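Local coordinates for cellulose-binding protein (Saccharophagus degradans, PDB 2X32) that binds a long octaprenyl diphosphate chain in a YceI-like domain and is implicated in plant cell wall breakdown, probably as a polyisoprenoid carrier, at residues 30-35 with 56-61; 46-51 with 79-84; 92-97 with 121-126. All coordinates share one frame; numbering follows the deposited sequence. Where two conformers were deposited one is given.

Contact 1 of 3, residues 30-35 with 56-61; sequences ETHRFD and VNTGID. With OTP ((2E,6E,10E,14E,18E,22E,26E)-3,7,11,15,19,23,27,31-octamethyldotriaconta-2,6,10,14,18,22,26,30-octaenyl trihydrogen diphosphate), chain C.
The imidazole of His-32 meets Thr-58 obliquely, CD2 lying 3.3 Å from Thr-58 CB, while the backbone carbonyl carbon of Glu-30 lies over one face of the imidazole, toward the rim. The motif is an antiparallel strand pairing in the YceI-like barrel. The Phe-34 ring is also met obliquely, by Val-56 CB at CE1 and by methyl C23 of the octaprenyl diphosphate, 3.7 Å from CZ. At the edge of the Arg-33 guanidinium, in its plane, a water accepts from NH1 and donates to Asn-57 O. Arg-33 and Asn-57 form the hydrogen-bonded pair. Phe-34 and Val-56 form the non-hydrogen-bonded one, with side chains on the ligand side. Asn-57 CG is anti to the backbone N (chi1 -173°), which brings ND2 to Asp-35. The carboxylate and amide planes stand 78° apart. With an alanine in place of Asn-57, Asp-35 is likely to lose its amide partner and the turn to Gly-59 its side-chain acceptor. Phe-20 of strand 7-24 meets the His-32 and Phe-34 rings. Asn-57 OD1 accepts from Gly-59 N at 3.0 Å, an Asx turn. Its ND2 donates to the syn lone pair of Asp-35 OD2 at 2.8 Å.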
# COMPACT_ATOMS: atom_id res chain seq x y z
N GLU A 30 -0.15 11.25 12.25
CA GLU A 30 0.52 10.08 12.73
C GLU A 30 0.71 9.09 11.57
O GLU A 30 -0.23 8.78 10.81
CB GLU A 30 -0.29 9.37 13.81
CG GLU A 30 -0.57 10.16 15.10
CD GLU A 30 -1.56 9.43 16.01
OE1 GLU A 30 -2.78 9.68 15.93
OE2 GLU A 30 -1.06 8.69 16.85
N THR A 31 1.92 8.58 11.47
CA THR A 31 2.28 7.61 10.47
C THR A 31 2.17 6.22 11.01
O THR A 31 2.77 5.90 12.07
CB THR A 31 3.70 7.85 10.01
OG1 THR A 31 3.78 9.17 9.49
CG2 THR A 31 4.10 6.87 8.91
N HIS A 32 1.38 5.39 10.34
CA HIS A 32 1.13 4.00 10.65
C HIS A 32 1.73 3.14 9.58
O HIS A 32 2.01 3.61 8.47
CB HIS A 32 -0.40 3.77 10.72
CG HIS A 32 -1.07 4.74 11.62
ND1 HIS A 32 -1.95 5.71 11.19
CD2 HIS A 32 -0.91 4.95 12.95
CE1 HIS A 32 -2.34 6.44 12.22
NE2 HIS A 32 -1.71 6.00 13.30
N ARG A 33 1.93 1.86 9.88
CA ARG A 33 2.54 0.99 8.89
C ARG A 33 1.89 -0.37 8.94
O ARG A 33 1.16 -0.73 9.87
CB ARG A 33 4.07 0.82 9.03
CG ARG A 33 4.87 2.09 9.28
CD ARG A 33 5.96 1.91 10.41
NE ARG A 33 6.76 3.12 10.51
CZ ARG A 33 6.59 4.15 11.33
NH1 ARG A 33 5.65 4.16 12.29
NH2 ARG A 33 7.43 5.18 11.22
N PHE A 34 2.05 -1.08 7.84
CA PHE A 34 1.73 -2.52 7.75
C PHE A 34 3.02 -3.32 7.82
O PHE A 34 3.91 -3.16 6.97
CB PHE A 34 0.92 -2.85 6.48
CG PHE A 34 -0.42 -2.21 6.46
CD1 PHE A 34 -1.48 -2.76 7.16
CD2 PHE A 34 -0.65 -1.06 5.66
CE1 PHE A 34 -2.73 -2.16 7.16
CE2 PHE A 34 -1.91 -0.50 5.62
CZ PHE A 34 -2.94 -1.02 6.36
N ASP A 35 3.15 -4.14 8.85
CA ASP A 35 4.42 -4.85 9.08
C ASP A 35 4.62 -6.06 8.15
O ASP A 35 5.72 -6.60 8.09
CB ASP A 35 4.54 -5.26 10.54
CG ASP A 35 4.74 -4.09 11.49
OD1 ASP A 35 5.22 -3.00 11.07
OD2 ASP A 35 4.47 -4.29 12.67
N VAL A 56 -1.34 -4.23 10.70
CA VAL A 56 -1.40 -2.79 11.00
C VAL A 56 -0.71 -2.54 12.33
O VAL A 56 -0.86 -3.23 13.32
CB VAL A 56 -2.85 -2.22 10.98
CG1 VAL A 56 -3.70 -2.81 12.12
CG2 VAL A 56 -2.89 -0.65 10.88
N ASN A 57 0.09 -1.49 12.31
CA ASN A 57 0.92 -1.13 13.47
C ASN A 57 0.86 0.37 13.62
O ASN A 57 1.48 1.12 12.87
CB ASN A 57 2.35 -1.65 13.25
CG ASN A 57 3.20 -1.46 14.45
OD1 ASN A 57 2.91 -0.56 15.29
ND2 ASN A 57 4.27 -2.23 14.57
N THR A 58 0.08 0.83 14.61
CA THR A 58 -0.09 2.21 14.94
C THR A 58 0.69 2.59 16.20
O THR A 58 0.59 3.74 16.66
CB THR A 58 -1.59 2.57 15.16
OG1 THR A 58 -2.03 2.09 16.44
CG2 THR A 58 -2.46 2.02 13.98
N GLY A 59 1.44 1.65 16.76
CA GLY A 59 2.19 1.84 18.00
C GLY A 59 1.39 1.72 19.27
O GLY A 59 1.98 1.81 20.36
N ILE A 60 0.08 1.50 19.19
CA ILE A 60 -0.83 1.40 20.37
C ILE A 60 -1.70 0.16 20.13
O ILE A 60 -2.46 0.08 19.17
CB ILE A 60 -1.74 2.63 20.50
CG1 ILE A 60 -0.87 3.91 20.54
CG2 ILE A 60 -2.72 2.50 21.71
CD1 ILE A 60 -1.65 5.25 20.64
N ASP A 61 -1.57 -0.83 21.02
CA ASP A 61 -2.22 -2.13 20.78
C ASP A 61 -3.75 -2.02 20.73
O ASP A 61 -4.38 -2.62 19.86
CB ASP A 61 -1.78 -3.13 21.86
CG ASP A 61 -0.32 -3.42 21.78
OD1 ASP A 61 0.12 -4.00 20.77
OD2 ASP A 61 0.40 -3.05 22.73
O7 OTP C . -6.79 10.92 20.27
P2 OTP C . -6.94 9.59 20.95
O5 OTP C . -8.05 9.57 21.98
O6 OTP C . -5.64 8.98 21.42
O4 OTP C . -7.53 8.61 19.76
P1 OTP C . -6.76 7.38 19.03
O2 OTP C . -5.84 8.04 18.02
O3 OTP C . -6.31 6.27 19.96
O1 OTP C . -7.82 6.68 18.04
C40 OTP C . -8.23 7.43 16.87
C39 OTP C . -7.85 6.68 15.59
C37 OTP C . -7.26 7.25 14.56
C38 OTP C . -6.81 8.72 14.46
C36 OTP C . -6.97 6.43 13.31
C35 OTP C . -7.86 6.75 12.13
C34 OTP C . -7.43 5.94 10.89
C32 OTP C . -7.49 6.37 9.62
C33 OTP C . -7.90 7.76 9.27
C31 OTP C . -6.94 5.44 8.53
C30 OTP C . -7.86 5.06 7.40
C29 OTP C . -7.15 4.22 6.34
C27 OTP C . -7.37 4.30 5.04
C28 OTP C . -8.45 5.16 4.39
C26 OTP C . -6.51 3.55 4.05
C25 OTP C . -5.34 2.77 4.61
C24 OTP C . -4.27 2.39 3.57
C22 OTP C . -4.12 1.20 2.99
C23 OTP C . -4.89 -0.05 3.35
C21 OTP C . -3.06 1.06 1.95
C20 OTP C . -3.63 0.87 0.51
C19 OTP C . -2.55 0.67 -0.55
C17 OTP C . -2.14 1.57 -1.44
C18 OTP C . -2.76 2.90 -1.70
C16 OTP C . -0.93 1.25 -2.30
C15 OTP C . -1.23 1.25 -3.77
C14 OTP C . -0.14 0.58 -4.57
C12 OTP C . 0.26 0.96 -5.81
C13 OTP C . -0.34 2.17 -6.52
C11 OTP C . 1.32 0.23 -6.56
C10 OTP C . 2.08 -0.82 -5.85
C9 OTP C . 3.32 -1.36 -6.57
C7 OTP C . 3.44 -2.54 -7.19
C8 OTP C . 2.41 -3.65 -7.21
C6 OTP C . 4.74 -2.83 -7.91
C5 OTP C . 4.70 -2.56 -9.40
C4 OTP C . 5.97 -2.95 -10.10
C2 OTP C . 6.49 -2.26 -11.12
C3 OTP C . 5.96 -1.04 -11.77
C1 OTP C . 7.75 -2.78 -11.74
O HOH W 1 3.65 2.74 13.68

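Contact 2 of 3, residues 46-51 with 79-84; sequences EAQLVI and VATVTV. With OTP ((2E,6E,10E,14E,18E,22E,26E)-3,7,11,15,19,23,27,31-octamethyldotriaconta-2,6,10,14,18,22,26,30-octaenyl trihydrogen diphosphate), chain C.
Ile-51 and Val-82 have the most surface buried here, and both side chains stand on the ligand side of an antiparallel strand pair. Ile-51 faces Ala-80 in a hydrogen-bonded pair. Ile-51 N donates to Ala-80 O at 2.8 Å in a nearly straight bond (178°), and Ala-80 N returns one to Ile-51 O. CG1 of Ile-51 is anti to its carbonyl carbon (chi1 -61°), and CD1 at its end reaches OTP C19 at 3.7 Å. The same CD1 lies 4.3 Å from Val-82 CG2, so the two side chains adjoin along the pocket wall. Val-82 pairs with Leu-49, and its N donates to Leu-49 O at 2.8 Å. Both methyls of Val-82 face C14 of the prenyl chain from the same side, CG1 at 3.7 Å. Farther along, Ala-47 and Val-84 form a third hydrogen-bonded pair, and they also touch the chain, at C5 and C8. The other face is more polar and carries Gln-48, Val-50, Thr-81 and Thr-83. There Val-50 CG1 packs on Val-79 CB at 3.7 Å. The pair is part of the wall of the barrel that lines the lipid pocket. Strand 28-42 flanks strand 46-52, strand 99-109 flanks strand 79-85, and Leu-11 and Leu-18 of strand 7-24 touch the Leu-49 side chain.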
# COMPACT_ATOMS: atom_id res chain seq x y z
N GLU A 46 2.18 -9.36 -14.54
CA GLU A 46 1.26 -8.88 -13.50
C GLU A 46 2.05 -8.75 -12.23
O GLU A 46 2.53 -9.74 -11.65
CB GLU A 46 0.06 -9.80 -13.29
CG GLU A 46 -0.88 -9.21 -12.17
CD GLU A 46 -2.27 -9.84 -12.10
OE1 GLU A 46 -2.41 -10.85 -11.37
OE2 GLU A 46 -3.20 -9.26 -12.74
N ALA A 47 2.16 -7.50 -11.75
CA ALA A 47 2.73 -7.24 -10.45
C ALA A 47 1.65 -7.25 -9.40
O ALA A 47 0.54 -6.74 -9.62
CB ALA A 47 3.42 -5.87 -10.43
N GLN A 48 1.96 -7.82 -8.23
CA GLN A 48 1.04 -7.79 -7.14
C GLN A 48 1.74 -7.35 -5.86
O GLN A 48 2.91 -7.65 -5.64
CB GLN A 48 0.34 -9.15 -7.03
CG GLN A 48 -0.83 -9.21 -6.10
CD GLN A 48 -1.67 -10.44 -6.37
OE1 GLN A 48 -2.56 -10.43 -7.24
NE2 GLN A 48 -1.41 -11.50 -5.62
N LEU A 49 0.99 -6.64 -5.03
CA LEU A 49 1.41 -6.31 -3.68
C LEU A 49 0.20 -6.76 -2.83
O LEU A 49 -0.91 -6.30 -3.03
CB LEU A 49 1.65 -4.82 -3.47
CG LEU A 49 1.91 -4.42 -2.02
CD1 LEU A 49 3.29 -5.00 -1.56
CD2 LEU A 49 1.93 -2.91 -1.87
N VAL A 50 0.43 -7.63 -1.85
CA VAL A 50 -0.60 -8.06 -0.93
C VAL A 50 -0.23 -7.47 0.45
O VAL A 50 0.87 -7.70 1.00
CB VAL A 50 -0.69 -9.57 -0.84
CG1 VAL A 50 -1.78 -10.02 0.18
CG2 VAL A 50 -0.89 -10.20 -2.22
N ILE A 51 -1.17 -6.71 1.00
CA ILE A 51 -0.97 -6.01 2.24
C ILE A 51 -1.77 -6.75 3.33
O ILE A 51 -2.98 -6.86 3.24
CB ILE A 51 -1.50 -4.56 2.14
CG1 ILE A 51 -0.74 -3.80 1.06
CG2 ILE A 51 -1.31 -3.84 3.51
CD1 ILE A 51 -1.55 -2.82 0.35
N VAL A 79 -6.68 -9.22 3.89
CA VAL A 79 -5.66 -8.59 3.04
C VAL A 79 -6.27 -7.60 2.07
O VAL A 79 -7.46 -7.68 1.78
CB VAL A 79 -4.80 -9.60 2.28
CG1 VAL A 79 -4.14 -10.56 3.25
CG2 VAL A 79 -5.58 -10.38 1.24
N ALA A 80 -5.46 -6.63 1.65
CA ALA A 80 -5.75 -5.71 0.52
C ALA A 80 -4.76 -6.08 -0.59
O ALA A 80 -3.59 -6.39 -0.31
CB ALA A 80 -5.62 -4.24 0.90
N THR A 81 -5.24 -6.14 -1.81
CA THR A 81 -4.42 -6.65 -2.93
C THR A 81 -4.35 -5.61 -4.01
O THR A 81 -5.40 -5.11 -4.48
CB THR A 81 -5.02 -7.92 -3.49
OG1 THR A 81 -5.12 -8.87 -2.43
CG2 THR A 81 -4.19 -8.43 -4.63
N VAL A 82 -3.14 -5.23 -4.40
CA VAL A 82 -2.91 -4.34 -5.51
C VAL A 82 -2.38 -5.14 -6.70
O VAL A 82 -1.46 -5.93 -6.55
CB VAL A 82 -1.84 -3.26 -5.18
CG1 VAL A 82 -1.70 -2.27 -6.31
CG2 VAL A 82 -2.19 -2.52 -3.87
N THR A 83 -2.97 -4.92 -7.86
CA THR A 83 -2.48 -5.56 -9.07
C THR A 83 -2.17 -4.49 -10.11
O THR A 83 -2.91 -3.51 -10.26
CB THR A 83 -3.50 -6.57 -9.59
OG1 THR A 83 -3.92 -7.44 -8.54
CG2 THR A 83 -2.89 -7.38 -10.68
N VAL A 84 -1.04 -4.65 -10.82
CA VAL A 84 -0.52 -3.59 -11.76
C VAL A 84 0.08 -4.33 -12.94
O VAL A 84 0.97 -5.15 -12.74
CB VAL A 84 0.61 -2.76 -11.11
CG1 VAL A 84 1.15 -1.66 -12.10
CG2 VAL A 84 0.23 -2.08 -9.72
O7 OTP C . -6.79 10.92 20.27
P2 OTP C . -6.94 9.59 20.95
O5 OTP C . -8.05 9.57 21.98
O6 OTP C . -5.64 8.98 21.42
O4 OTP C . -7.53 8.61 19.76
P1 OTP C . -6.76 7.38 19.03
O2 OTP C . -5.84 8.04 18.02
O3 OTP C . -6.31 6.27 19.96
O1 OTP C . -7.82 6.68 18.04
C40 OTP C . -8.23 7.43 16.87
C39 OTP C . -7.85 6.68 15.59
C37 OTP C . -7.26 7.25 14.56
C38 OTP C . -6.81 8.72 14.46
C36 OTP C . -6.97 6.43 13.31
C35 OTP C . -7.86 6.75 12.13
C34 OTP C . -7.43 5.94 10.89
C32 OTP C . -7.49 6.37 9.62
C33 OTP C . -7.90 7.76 9.27
C31 OTP C . -6.94 5.44 8.53
C30 OTP C . -7.86 5.06 7.40
C29 OTP C . -7.15 4.22 6.34
C27 OTP C . -7.37 4.30 5.04
C28 OTP C . -8.45 5.16 4.39
C26 OTP C . -6.51 3.55 4.05
C25 OTP C . -5.34 2.77 4.61
C24 OTP C . -4.27 2.39 3.57
C22 OTP C . -4.12 1.20 2.99
C23 OTP C . -4.89 -0.05 3.35
C21 OTP C . -3.06 1.06 1.95
C20 OTP C . -3.63 0.87 0.51
C19 OTP C . -2.55 0.67 -0.55
C17 OTP C . -2.14 1.57 -1.44
C18 OTP C . -2.76 2.90 -1.70
C16 OTP C . -0.93 1.25 -2.30
C15 OTP C . -1.23 1.25 -3.77
C14 OTP C . -0.14 0.58 -4.57
C12 OTP C . 0.26 0.96 -5.81
C13 OTP C . -0.34 2.17 -6.52
C11 OTP C . 1.32 0.23 -6.56
C10 OTP C . 2.08 -0.82 -5.85
C9 OTP C . 3.32 -1.36 -6.57
C7 OTP C . 3.44 -2.54 -7.19
C8 OTP C . 2.41 -3.65 -7.21
C6 OTP C . 4.74 -2.83 -7.91
C5 OTP C . 4.70 -2.56 -9.40
C4 OTP C . 5.97 -2.95 -10.10
C2 OTP C . 6.49 -2.26 -11.12
C3 OTP C . 5.96 -1.04 -11.77
C1 OTP C . 7.75 -2.78 -11.74

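Contact 3 of 3, residues 92-97 with 121-126; sequences AGLAVG and LNVQRL
Arg-125 and Val-96 cross at about a right angle, with Val-96 CG2 3.7 Å from Arg-125 CD. The arginine has by far the most surface covered in this contact. Its chain runs out extended, CG anti to the backbone N (chi1 179°), then bends at chi3 (-71°). The bend sets NE beside the loop backbone, where it donates to Leu-94 O at 2.9 Å. That bond is not straight (133°), and the donor sits above the carbonyl plane. The guanidinium lies with its edge toward the backbone at Ala-92 and Leu-94. NH2 and NH1 have further partners in Val-91 O and Ser-127 O, so three backbone carbonyls grip the group and fix its rotation. Leu-94 and Val-123 also cross at about a right angle, Leu-94 CD1 meeting Val-123 CG1 at 3.9 Å. Gln-124 reaches the loop with an extended chain. Its NE2 donates to Gly-97 O at 3.0 Å, with that oxygen in the amide plane but the donor above the carbonyl plane. Gly-97 N closes the loop on Arg-125 O at 2.8 Å. The contact is a loop clasped to a strand end. The loop links helix 88-92 to strand 99-109. Strand 115-125 lies between strands 99-109 and 130-142, and the side chain of Leu-94 also packs on Met-100 of strand 99-109.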
# COMPACT_ATOMS: atom_id res chain seq x y z
N ALA A 92 13.62 -4.75 -17.66
CA ALA A 92 14.88 -5.38 -18.06
C ALA A 92 15.87 -4.41 -18.69
O ALA A 92 17.08 -4.55 -18.52
CB ALA A 92 14.60 -6.51 -19.05
N GLY A 93 15.34 -3.45 -19.43
CA GLY A 93 16.15 -2.48 -20.11
C GLY A 93 16.78 -1.39 -19.28
O GLY A 93 17.66 -0.68 -19.78
N LEU A 94 16.38 -1.28 -18.03
CA LEU A 94 16.99 -0.31 -17.13
C LEU A 94 18.39 -0.71 -16.83
O LEU A 94 18.68 -1.85 -16.48
CB LEU A 94 16.21 -0.23 -15.82
CG LEU A 94 14.88 0.44 -15.87
CD1 LEU A 94 14.26 0.28 -14.49
CD2 LEU A 94 15.12 1.95 -16.11
N ALA A 95 19.32 0.22 -16.99
CA ALA A 95 20.67 0.01 -16.57
C ALA A 95 20.74 0.07 -15.07
O ALA A 95 19.88 0.69 -14.42
CB ALA A 95 21.58 1.09 -17.21
N VAL A 96 21.76 -0.56 -14.51
CA VAL A 96 21.95 -0.50 -13.08
C VAL A 96 22.11 0.96 -12.68
O VAL A 96 22.88 1.74 -13.28
CB VAL A 96 23.11 -1.38 -12.62
CG1 VAL A 96 23.43 -1.14 -11.17
CG2 VAL A 96 22.76 -2.83 -12.87
N GLY A 97 21.30 1.35 -11.68
CA GLY A 97 21.23 2.72 -11.18
C GLY A 97 20.23 3.63 -11.92
O GLY A 97 19.93 4.71 -11.43
N LEU A 121 4.64 5.68 -10.75
CA LEU A 121 5.63 4.95 -9.95
C LEU A 121 7.02 5.26 -10.46
O LEU A 121 7.23 5.52 -11.65
CB LEU A 121 5.41 3.45 -9.98
CG LEU A 121 4.00 3.02 -9.55
CD1 LEU A 121 3.87 1.45 -9.63
CD2 LEU A 121 3.59 3.51 -8.16
N ASN A 122 7.96 5.27 -9.51
CA ASN A 122 9.36 5.35 -9.80
C ASN A 122 9.92 3.94 -9.69
O ASN A 122 9.72 3.26 -8.67
CB ASN A 122 10.08 6.28 -8.83
CG ASN A 122 11.50 6.51 -9.23
OD1 ASN A 122 12.39 5.65 -8.98
ND2 ASN A 122 11.77 7.67 -9.91
N VAL A 123 10.56 3.48 -10.76
CA VAL A 123 11.20 2.18 -10.79
C VAL A 123 12.68 2.39 -11.04
O VAL A 123 13.06 3.00 -12.04
CB VAL A 123 10.62 1.29 -11.89
CG1 VAL A 123 11.36 -0.12 -11.92
CG2 VAL A 123 9.08 1.15 -11.74
N GLN A 124 13.50 1.90 -10.14
CA GLN A 124 14.95 2.04 -10.27
C GLN A 124 15.61 0.69 -10.16
O GLN A 124 15.29 -0.11 -9.25
CB GLN A 124 15.50 2.98 -9.22
CG GLN A 124 17.00 3.27 -9.43
CD GLN A 124 17.61 4.20 -8.37
OE1 GLN A 124 17.19 4.25 -7.21
NE2 GLN A 124 18.64 4.89 -8.78
N ARG A 125 16.54 0.40 -11.09
CA ARG A 125 17.31 -0.83 -11.01
C ARG A 125 18.48 -0.65 -10.03
O ARG A 125 19.26 0.30 -10.13
CB ARG A 125 17.86 -1.27 -12.37
CG ARG A 125 18.67 -2.54 -12.24
CD ARG A 125 19.17 -3.09 -13.55
NE ARG A 125 18.06 -3.64 -14.34
CZ ARG A 125 17.45 -4.79 -14.09
NH1 ARG A 125 17.83 -5.59 -13.09
NH2 ARG A 125 16.41 -5.15 -14.83
N LEU A 126 18.59 -1.57 -9.08
CA LEU A 126 19.67 -1.54 -8.13
C LEU A 126 20.81 -2.48 -8.41
O LEU A 126 21.95 -2.24 -8.00
CB LEU A 126 19.11 -1.81 -6.73
CG LEU A 126 18.02 -0.90 -6.22
CD1 LEU A 126 17.67 -1.30 -4.79
CD2 LEU A 126 18.43 0.55 -6.24

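In the fold
All three contacts reach one curled antiparallel sheet that encloses the octaprenyl chain. Contacts 1 and 2 touch directly, Phe-34 CG lying 3.5 Å from Ile-51 CG2, and strands 28-42 and 46-52 are neighbours. Their centres are 20 Å apart, and they meet the ligand at different stretches of its length. Contact 1 lies nearer the diphosphate, which Lys-24 binds, and contact 2 covers the tail from its middle toward the far end. Contact 3 is on the other side of the chain's centre from contact 1, with centres 30 Å apart. It comes within about 5 Å of contact 2 at the nearest atoms, without touching. The side chain of Val-123 is about 4 Å from the ligand.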